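Local coordinates for protein toxin 2A (Paenibacillus larvae, PDB 5URP) that is an ADP-ribosyltransferase toxin and virulence factor, which probably transfers ADP-ribose from NAD+ to a target protein of the host, at residues 147-152 / 197-202; 49-54 / 85-90. All blocks are in the same frame, centred on the assembly; numbering follows the deposited sequence.

How the interactions relate
Interaction 1 is a buried contact near the middle of the chain, between strands of two different sheets; interaction 2, about 20 Å away between centres, is a partly buried packing of helix 50-61 on helix 79-92. They share no helix or strand, and their chemistry follows their place. Residues 147-152 and 197-202 meet through methyl groups, a tyrosine ring and one water between them, with no charge involved, whereas residues 49-54 and 85-90 add a salt bridge to their apolar contact. Helix 79-92 nevertheless connects the two: Tyr148 of interaction 1 packs on Ile85 and Ile88, and its OH lies 2.8 Å from Asp89 OD1 of interaction 2, a probable hydrogen bond.

Interaction 1: residues 147-152 / 197-202; sequences GYLSTS and TKYYID
Leu149 and Thr197 meet methyl to methyl, Leu149 CD2 lying 4.0 Å from Thr197 CG2, and their side chains cross at about a right angle. The same leucine methyl reaches the Tyr199 ring obliquely, 4.5 Å from CD1. Leu149 CG stands opposite the backbone N (chi1 -169°), and chi2 of 56° brings CD2 forward to Thr197 and Tyr199; all three residues are buried. These side chains bridge a backbone spacing of 7.3 Å between Leu149 CA and Thr197 CA. Thr197 turns its two branches to different tasks, CG2 to the leucine and OG1 to the carbonyl of Pro194.

The strands carrying these residues belong to different sheets. Strand 149-152 is outermost in a three-stranded sheet, pairing with 190-193, and Ser152 also bonds Tyr104 of strand 101-107 through the backbone; strand 197-207 lies inside the five-stranded sheet between 214-221 and 142-145. Ser150-Thr151-Ser152 fits the STS motif of the R-S-E class of ADP-ribosyltransferases: Ser150 OG is hydrogen-bonded to Glu190, Ser150 O accepts from Arg105, and Gln188 and Glu190 match the Q-x-E element of that class. Leu149, directly before the motif, packs on Leu193 as well as on the second sheet.

Next to this apolar patch the join is looser, and no hydrogen bond runs directly from one segment to the other. A water fills in, 2.9 Å from Gly147 O and accepting from Thr197 N at 3.0 Å. The CB of the exposed Lys198 points away from residues 147-152, and beyond Tyr199 strand 197-207 contributes no further contact to them.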
ATOM      1  N   GLY A 147      -3.700  -4.530   8.339  1.00 23.43           N
ATOM      2  CA  GLY A 147      -4.599  -3.499   7.848  1.00 23.00           C
ATOM      3  C   GLY A 147      -4.802  -3.604   6.354  1.00 24.83           C
ATOM      4  O   GLY A 147      -4.226  -4.452   5.685  1.00 23.21           O
ATOM      5  N   TYR A 148      -5.618  -2.701   5.799  1.00 21.81           N
ATOM      6  CA  TYR A 148      -5.611  -2.552   4.353  1.00 21.12           C
ATOM      7  C   TYR A 148      -4.275  -1.969   3.887  1.00 21.71           C
ATOM      8  O   TYR A 148      -3.566  -1.287   4.630  1.00 23.99           O
ATOM      9  CB  TYR A 148      -6.776  -1.667   3.893  1.00 22.65           C
ATOM     10  CG  TYR A 148      -8.119  -2.260   4.222  1.00 24.41           C
ATOM     11  CD1 TYR A 148      -8.696  -3.255   3.413  1.00 23.44           C
ATOM     12  CD2 TYR A 148      -8.784  -1.881   5.369  1.00 22.35           C
ATOM     13  CE1 TYR A 148      -9.928  -3.806   3.747  1.00 22.64           C
ATOM     14  CE2 TYR A 148      -9.996  -2.427   5.721  1.00 23.96           C
ATOM     15  CZ  TYR A 148     -10.567  -3.392   4.914  1.00 24.43           C
ATOM     16  OH  TYR A 148     -11.760  -3.885   5.324  1.00 26.52           O
ATOM     17  N   LEU A 149      -3.936  -2.240   2.646  1.00 21.23           N
ATOM     18  CA  LEU A 149      -2.659  -1.821   2.084  1.00 22.01           C
ATOM     19  C   LEU A 149      -2.928  -0.773   1.013  1.00 21.79           C
ATOM     20  O   LEU A 149      -3.285  -1.089  -0.124  1.00 22.26           O
ATOM     21  CB  LEU A 149      -1.902  -3.032   1.546  1.00 24.82           C
ATOM     22  CG  LEU A 149      -0.451  -2.823   1.149  1.00 28.77           C
ATOM     23  CD1 LEU A 149       0.372  -2.263   2.294  1.00 26.36           C
ATOM     24  CD2 LEU A 149       0.135  -4.165   0.684  1.00 31.07           C
ATOM     25  N   SER A 150      -2.744   0.497   1.398  1.00 22.33           N
ATOM     26  CA  SER A 150      -2.885   1.624   0.496  1.00 21.76           C
ATOM     27  C   SER A 150      -1.565   1.842  -0.232  1.00 24.00           C
ATOM     28  O   SER A 150      -0.511   1.970   0.408  1.00 24.66           O
ATOM     29  CB  SER A 150      -3.259   2.896   1.274  1.00 24.08           C
ATOM     30  OG  SER A 150      -4.562   2.828   1.830  1.00 24.28           O
ATOM     31  N   THR A 151      -1.631   1.912  -1.557  1.00 18.71           N
ATOM     32  CA  THR A 151      -0.473   2.088  -2.416  1.00 18.85           C
ATOM     33  C   THR A 151      -0.863   3.088  -3.493  1.00 19.70           C
ATOM     34  O   THR A 151      -2.015   3.520  -3.557  1.00 21.06           O
ATOM     35  CB  THR A 151      -0.046   0.769  -3.069  1.00 20.11           C
ATOM     36  OG1 THR A 151      -1.003   0.398  -4.059  1.00 19.79           O
ATOM     37  CG2 THR A 151       0.080  -0.334  -2.033  1.00 22.88           C
ATOM     38  N   SER A 152       0.098   3.488  -4.324  1.00 19.12           N
ATOM     39  CA  SER A 152      -0.153   4.427  -5.412  1.00 19.99           C
ATOM     40  C   SER A 152       0.379   3.888  -6.730  1.00 19.28           C
ATOM     41  O   SER A 152       1.426   3.224  -6.786  1.00 19.60           O
ATOM     42  CB  SER A 152       0.516   5.805  -5.136  1.00 21.23           C
ATOM     43  OG  SER A 152       0.254   6.722  -6.195  1.00 20.71           O
ATOM     44  N   THR A 197      -2.962  -8.832   3.203  1.00 25.28           N
ATOM     45  CA  THR A 197      -2.159  -9.086   2.020  1.00 23.30           C
ATOM     46  C   THR A 197      -0.798  -9.641   2.418  1.00 25.09           C
ATOM     47  O   THR A 197      -0.145  -9.150   3.345  1.00 26.61           O
ATOM     48  CB  THR A 197      -2.002  -7.811   1.176  1.00 23.86           C
ATOM     49  OG1 THR A 197      -3.227  -7.538   0.480  1.00 26.29           O
ATOM     50  CG2 THR A 197      -0.880  -7.960   0.141  1.00 25.43           C
ATOM     51  N   LYS A 198      -0.385 -10.676   1.697  1.00 26.82           N
ATOM     52  CA  LYS A 198       0.915 -11.312   1.842  1.00 27.57           C
ATOM     53  C   LYS A 198       1.808 -10.813   0.723  1.00 27.71           C
ATOM     54  O   LYS A 198       1.391 -10.791  -0.433  1.00 28.27           O
ATOM     55  CB  LYS A 198       0.786 -12.840   1.744  1.00 28.11           C
ATOM     56  CG  LYS A 198       0.115 -13.490   2.919  1.00 28.74           C
ATOM     57  CD  LYS A 198      -0.096 -14.970   2.618  1.00 29.95           C
ATOM     58  CE  LYS A 198      -0.398 -15.784   3.864  1.00 30.72           C
ATOM     59  NZ  LYS A 198      -0.385 -17.269   3.618  1.00 33.25           N
ATOM     60  N   TYR A 199       3.021 -10.379   1.060  1.00 29.82           N
ATOM     61  CA  TYR A 199       3.943  -9.965   0.020  1.00 28.49           C
ATOM     62  C   TYR A 199       5.345 -10.451   0.350  1.00 30.65           C
ATOM     63  O   TYR A 199       5.778 -10.430   1.505  1.00 33.65           O
ATOM     64  CB  TYR A 199       3.876  -8.436  -0.206  1.00 27.98           C
ATOM     65  CG  TYR A 199       4.108  -7.509   0.965  1.00 32.29           C
ATOM     66  CD1 TYR A 199       3.117  -7.270   1.914  1.00 32.59           C
ATOM     67  CD2 TYR A 199       5.287  -6.796   1.067  1.00 36.95           C
ATOM     68  CE1 TYR A 199       3.324  -6.378   2.962  1.00 34.08           C
ATOM     69  CE2 TYR A 199       5.492  -5.893   2.101  1.00 34.46           C
ATOM     70  CZ  TYR A 199       4.516  -5.697   3.042  1.00 35.45           C
ATOM     71  OH  TYR A 199       4.745  -4.806   4.057  1.00 36.90           O
ATOM     72  N   TYR A 200       6.037 -10.888  -0.685  1.00 25.44           N
ATOM     73  CA  TYR A 200       7.345 -11.500  -0.557  1.00 25.63           C
ATOM     74  C   TYR A 200       8.421 -10.502  -0.938  1.00 25.59           C
ATOM     75  O   TYR A 200       8.340  -9.889  -2.004  1.00 27.98           O
ATOM     76  CB  TYR A 200       7.436 -12.734  -1.454  1.00 27.97           C
ATOM     77  CG  TYR A 200       8.773 -13.428  -1.462  1.00 27.33           C
ATOM     78  CD1 TYR A 200       9.139 -14.321  -0.453  1.00 28.39           C
ATOM     79  CD2 TYR A 200       9.658 -13.238  -2.511  1.00 29.89           C
ATOM     80  CE1 TYR A 200      10.363 -14.948  -0.470  1.00 29.72           C
ATOM     81  CE2 TYR A 200      10.887 -13.863  -2.536  1.00 31.95           C
ATOM     82  CZ  TYR A 200      11.223 -14.743  -1.518  1.00 31.37           C
ATOM     83  OH  TYR A 200      12.422 -15.394  -1.536  1.00 33.61           O
ATOM     84  N   ILE A 201       9.442 -10.389  -0.090  1.00 25.36           N
ATOM     85  CA  ILE A 201      10.526  -9.426  -0.297  1.00 25.26           C
ATOM     86  C   ILE A 201      11.634 -10.055  -1.139  1.00 26.16           C
ATOM     87  O   ILE A 201      12.346 -10.963  -0.693  1.00 28.10           O
ATOM     88  CB  ILE A 201      11.061  -8.907   1.039  1.00 27.43           C
ATOM     89  CG1 ILE A 201       9.927  -8.164   1.767  1.00 29.48           C
ATOM     90  CG2 ILE A 201      12.218  -7.911   0.792  1.00 26.92           C
ATOM     91  CD1 ILE A 201      10.297  -7.704   3.155  1.00 31.57           C
ATOM     92  N   ASP A 202      11.780  -9.554  -2.364  1.00 28.38           N
ATOM     93  CA  ASP A 202      12.845  -9.967  -3.272  1.00 32.23           C
ATOM     94  C   ASP A 202      14.162  -9.246  -2.987  1.00 31.30           C
ATOM     95  O   ASP A 202      15.232  -9.851  -3.100  1.00 31.99           O
ATOM     96  CB  ASP A 202      12.408  -9.710  -4.715  1.00 34.77           C
ATOM     97  CG  ASP A 202      11.240 -10.579  -5.129  1.00 40.33           C
ATOM     98  OD1 ASP A 202      11.422 -11.812  -5.126  1.00 37.56           O
ATOM     99  OD2 ASP A 202      10.149 -10.040  -5.436  1.00 37.59           O
TER
HETATM  100  O   HOH W   1      -2.972  -5.884   3.561  1.00 22.31           O

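Interaction 2: residues 49-54 / 85-90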
ATOM      1  N   THR A  49     -21.970  -0.940  -4.366  1.00 27.04           N
ATOM      2  CA  THR A  49     -23.177  -0.351  -3.797  1.00 27.36           C
ATOM      3  C   THR A  49     -22.833   1.043  -3.280  1.00 24.43           C
ATOM      4  O   THR A  49     -21.681   1.361  -3.036  1.00 24.95           O
ATOM      5  CB  THR A  49     -23.724  -1.159  -2.629  1.00 27.62           C
ATOM      6  OG1 THR A  49     -22.788  -1.041  -1.551  1.00 26.73           O
ATOM      7  CG2 THR A  49     -23.927  -2.629  -2.987  1.00 29.89           C
ATOM      8  N   GLU A  50     -23.867   1.861  -3.074  1.00 32.01           N
ATOM      9  CA  GLU A  50     -23.614   3.211  -2.563  1.00 32.50           C
ATOM     10  C   GLU A  50     -22.931   3.175  -1.196  1.00 26.22           C
ATOM     11  O   GLU A  50     -22.032   3.985  -0.925  1.00 26.30           O
ATOM     12  CB  GLU A  50     -24.923   4.005  -2.514  1.00 39.15           C
ATOM     13  CG  GLU A  50     -25.498   4.300  -3.896  1.00 57.22           C
ATOM     14  CD  GLU A  50     -24.520   5.036  -4.802  1.00 58.62           C
ATOM     15  OE1 GLU A  50     -24.051   6.134  -4.424  1.00 53.79           O
ATOM     16  OE2 GLU A  50     -24.204   4.507  -5.890  1.00 57.06           O
ATOM     17  N   GLU A  51     -23.343   2.261  -0.318  1.00 28.28           N
ATOM     18  CA  GLU A  51     -22.696   2.164   0.991  1.00 30.38           C
ATOM     19  C   GLU A  51     -21.250   1.692   0.891  1.00 26.69           C
ATOM     20  O   GLU A  51     -20.391   2.175   1.649  1.00 24.99           O
ATOM     21  CB  GLU A  51     -23.509   1.246   1.914  1.00 45.03           C
ATOM     22  CG  GLU A  51     -23.093   1.326   3.385  1.00 65.21           C
ATOM     23  CD  GLU A  51     -22.924   2.771   3.898  1.00 75.35           C
ATOM     24  OE1 GLU A  51     -23.904   3.549   3.854  1.00 85.21           O
ATOM     25  OE2 GLU A  51     -21.802   3.135   4.328  1.00 67.92           O
ATOM     26  N   GLU A  52     -20.927   0.807  -0.060  1.00 24.24           N
ATOM     27  CA  GLU A  52     -19.533   0.438  -0.262  1.00 23.68           C
ATOM     28  C   GLU A  52     -18.708   1.644  -0.689  1.00 25.51           C
ATOM     29  O   GLU A  52     -17.621   1.888  -0.147  1.00 23.55           O
ATOM     30  CB  GLU A  52     -19.405  -0.680  -1.303  1.00 25.49           C
ATOM     31  CG  GLU A  52     -19.819  -2.048  -0.752  1.00 25.53           C
ATOM     32  CD  GLU A  52     -20.053  -3.124  -1.832  1.00 30.26           C
ATOM     33  OE1 GLU A  52     -20.118  -2.807  -3.034  1.00 30.34           O
ATOM     34  OE2 GLU A  52     -20.250  -4.288  -1.462  1.00 33.40           O
ATOM     35  N   LYS A  53     -19.193   2.394  -1.675  1.00 24.42           N
ATOM     36  CA  LYS A  53     -18.479   3.600  -2.113  1.00 24.18           C
ATOM     37  C   LYS A  53     -18.234   4.543  -0.948  1.00 23.84           C
ATOM     38  O   LYS A  53     -17.125   5.069  -0.787  1.00 23.02           O
ATOM     39  CB  LYS A  53     -19.269   4.322  -3.206  1.00 26.68           C
ATOM     40  CG  LYS A  53     -19.369   3.536  -4.511  1.00 29.22           C
ATOM     41  CD  LYS A  53     -20.285   4.267  -5.477  1.00 31.97           C
ATOM     42  CE  LYS A  53     -20.546   3.478  -6.731  1.00 42.94           C
ATOM     43  NZ  LYS A  53     -21.873   3.856  -7.273  1.00 58.08           N
ATOM     44  N   ARG A  54     -19.258   4.786  -0.136  1.00 23.70           N
ATOM     45  CA  ARG A  54     -19.123   5.708   0.991  1.00 25.34           C
ATOM     46  C   ARG A  54     -18.050   5.244   1.971  1.00 27.74           C
ATOM     47  O   ARG A  54     -17.257   6.055   2.464  1.00 23.87           O
ATOM     48  CB  ARG A  54     -20.467   5.858   1.683  1.00 26.85           C
ATOM     49  CG  ARG A  54     -20.408   6.646   2.964  1.00 46.23           C
ATOM     50  CD  ARG A  54     -21.789   6.755   3.584  1.00 68.27           C
ATOM     51  NE  ARG A  54     -21.806   6.152   4.915  1.00 77.78           N
ATOM     52  CZ  ARG A  54     -21.665   6.820   6.058  1.00 78.79           C
ATOM     53  NH1 ARG A  54     -21.675   6.157   7.209  1.00 70.58           N
ATOM     54  NH2 ARG A  54     -21.526   8.140   6.068  1.00 86.42           N
ATOM     55  N   ILE A  85     -15.441  -2.696   7.983  1.00 29.90           N
ATOM     56  CA  ILE A  85     -14.451  -3.592   7.401  1.00 28.71           C
ATOM     57  C   ILE A  85     -15.126  -4.640   6.515  1.00 28.69           C
ATOM     58  O   ILE A  85     -14.597  -5.001   5.458  1.00 27.72           O
ATOM     59  CB  ILE A  85     -13.626  -4.212   8.542  1.00 28.27           C
ATOM     60  CG1 ILE A  85     -12.744  -3.113   9.169  1.00 28.84           C
ATOM     61  CG2 ILE A  85     -12.799  -5.410   8.073  1.00 27.47           C
ATOM     62  CD1 ILE A  85     -12.301  -3.463  10.560  1.00 32.65           C
ATOM     63  N   GLU A  86     -16.313  -5.109   6.908  1.00 31.22           N
ATOM     64  CA  GLU A  86     -17.073  -6.036   6.066  1.00 31.62           C
ATOM     65  C   GLU A  86     -17.414  -5.402   4.719  1.00 31.56           C
ATOM     66  O   GLU A  86     -17.304  -6.048   3.670  1.00 30.39           O
ATOM     67  CB  GLU A  86     -18.342  -6.486   6.811  1.00 44.93           C
ATOM     68  CG  GLU A  86     -19.296  -7.341   6.011  1.00 64.39           C
ATOM     69  CD  GLU A  86     -20.550  -7.704   6.799  1.00 82.23           C
ATOM     70  OE1 GLU A  86     -20.700  -7.237   7.952  1.00 82.43           O
ATOM     71  OE2 GLU A  86     -21.387  -8.456   6.257  1.00 95.35           O
ATOM     72  N   LEU A  87     -17.777  -4.117   4.721  1.00 29.19           N
ATOM     73  CA  LEU A  87     -18.147  -3.430   3.487  1.00 29.19           C
ATOM     74  C   LEU A  87     -16.945  -3.237   2.571  1.00 27.42           C
ATOM     75  O   LEU A  87     -17.024  -3.485   1.360  1.00 27.35           O
ATOM     76  CB  LEU A  87     -18.798  -2.083   3.843  1.00 30.29           C
ATOM     77  CG  LEU A  87     -20.222  -2.191   4.370  1.00 33.94           C
ATOM     78  CD1 LEU A  87     -20.677  -0.909   5.102  1.00 36.26           C
ATOM     79  CD2 LEU A  87     -21.156  -2.487   3.225  1.00 35.55           C
ATOM     80  N   ILE A  88     -15.816  -2.780   3.125  1.00 26.39           N
ATOM     81  CA  ILE A  88     -14.625  -2.627   2.305  1.00 24.36           C
ATOM     82  C   ILE A  88     -14.152  -3.970   1.775  1.00 23.57           C
ATOM     83  O   ILE A  88     -13.779  -4.081   0.605  1.00 22.68           O
ATOM     84  CB  ILE A  88     -13.525  -1.915   3.108  1.00 22.24           C
ATOM     85  CG1 ILE A  88     -14.045  -0.564   3.578  1.00 22.70           C
ATOM     86  CG2 ILE A  88     -12.312  -1.756   2.236  1.00 20.99           C
ATOM     87  CD1 ILE A  88     -13.121   0.146   4.547  1.00 21.49           C
ATOM     88  N   ASP A  89     -14.176  -5.007   2.621  1.00 26.80           N
ATOM     89  CA  ASP A  89     -13.766  -6.346   2.191  1.00 25.32           C
ATOM     90  C   ASP A  89     -14.593  -6.786   1.002  1.00 26.02           C
ATOM     91  O   ASP A  89     -14.059  -7.296   0.003  1.00 25.25           O
ATOM     92  CB  ASP A  89     -13.954  -7.354   3.323  1.00 27.52           C
ATOM     93  CG  ASP A  89     -12.924  -7.240   4.412  1.00 27.08           C
ATOM     94  OD1 ASP A  89     -11.978  -6.463   4.273  1.00 26.35           O
ATOM     95  OD2 ASP A  89     -13.087  -8.003   5.396  1.00 28.29           O
ATOM     96  N   LYS A  90     -15.904  -6.605   1.108  1.00 27.83           N
ATOM     97  CA  LYS A  90     -16.833  -7.026   0.070  1.00 27.67           C
ATOM     98  C   LYS A  90     -16.631  -6.228  -1.203  1.00 28.35           C
ATOM     99  O   LYS A  90     -16.805  -6.763  -2.301  1.00 27.92           O
ATOM    100  CB  LYS A  90     -18.257  -6.888   0.609  1.00 30.69           C
ATOM    101  CG  LYS A  90     -19.411  -7.250  -0.299  1.00 43.65           C
ATOM    102  CD  LYS A  90     -20.729  -7.334   0.507  1.00 47.78           C
ATOM    103  CE  LYS A  90     -21.154  -6.010   1.179  1.00 48.88           C
ATOM    104  NZ  LYS A  90     -21.961  -5.081   0.298  1.00 43.11           N
TER
HETATM  105  O   HOH W   2     -23.515  -2.735   0.699  1.00 34.13           O
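A capping box at the start of helix 50-61 supplies the acidic group of this contact: Glu52, which closes the box with Thr49, also forms a salt bridge with Lys90 of helix 79-92. Glu52 OE2 and Lys90 NZ are 2.6 Å apart, the ammonium approaching from above the carboxylate plane. Lys90 gets there by folding back, bent at chi3 (62°) and chi4 (86°), so that its aliphatic carbons curl round the same oxygen that its nitrogen binds.

The other carboxylate oxygen serves the cap. Glu52 OE1 accepts from Thr49 N at 2.9 Å, likewise from above the plane, and it has a salt bridge to Lys94. In return Glu52 N donates to Thr49 OG1 at 3.0 Å. Both oxygens of this buried acid are thus engaged, which fixes the turn of the carboxylate, and the two lysines would be expected to favour its charged form. A water links the cap to the bridge, 2.9 Å from Thr49 OG1 and accepting from Lys90 NZ at 2.8 Å.

Alongside the charged pair, Leu87 points at helix 50-61 and fits against the carbon parts of two glutamates. Its CD1 lies 3.7 Å from Glu51 CG, and its CD2 faces Glu52 CG. The Glu51 carboxylate turns instead to Arg54 and Gln55 along its own helix. The helix segments approach to 9.0 Å between axes at a signed crossing angle of -103°, a near-perpendicular helix pair in which the glutamate of an N-terminal capping box is also the acidic half of an interhelical salt bridge.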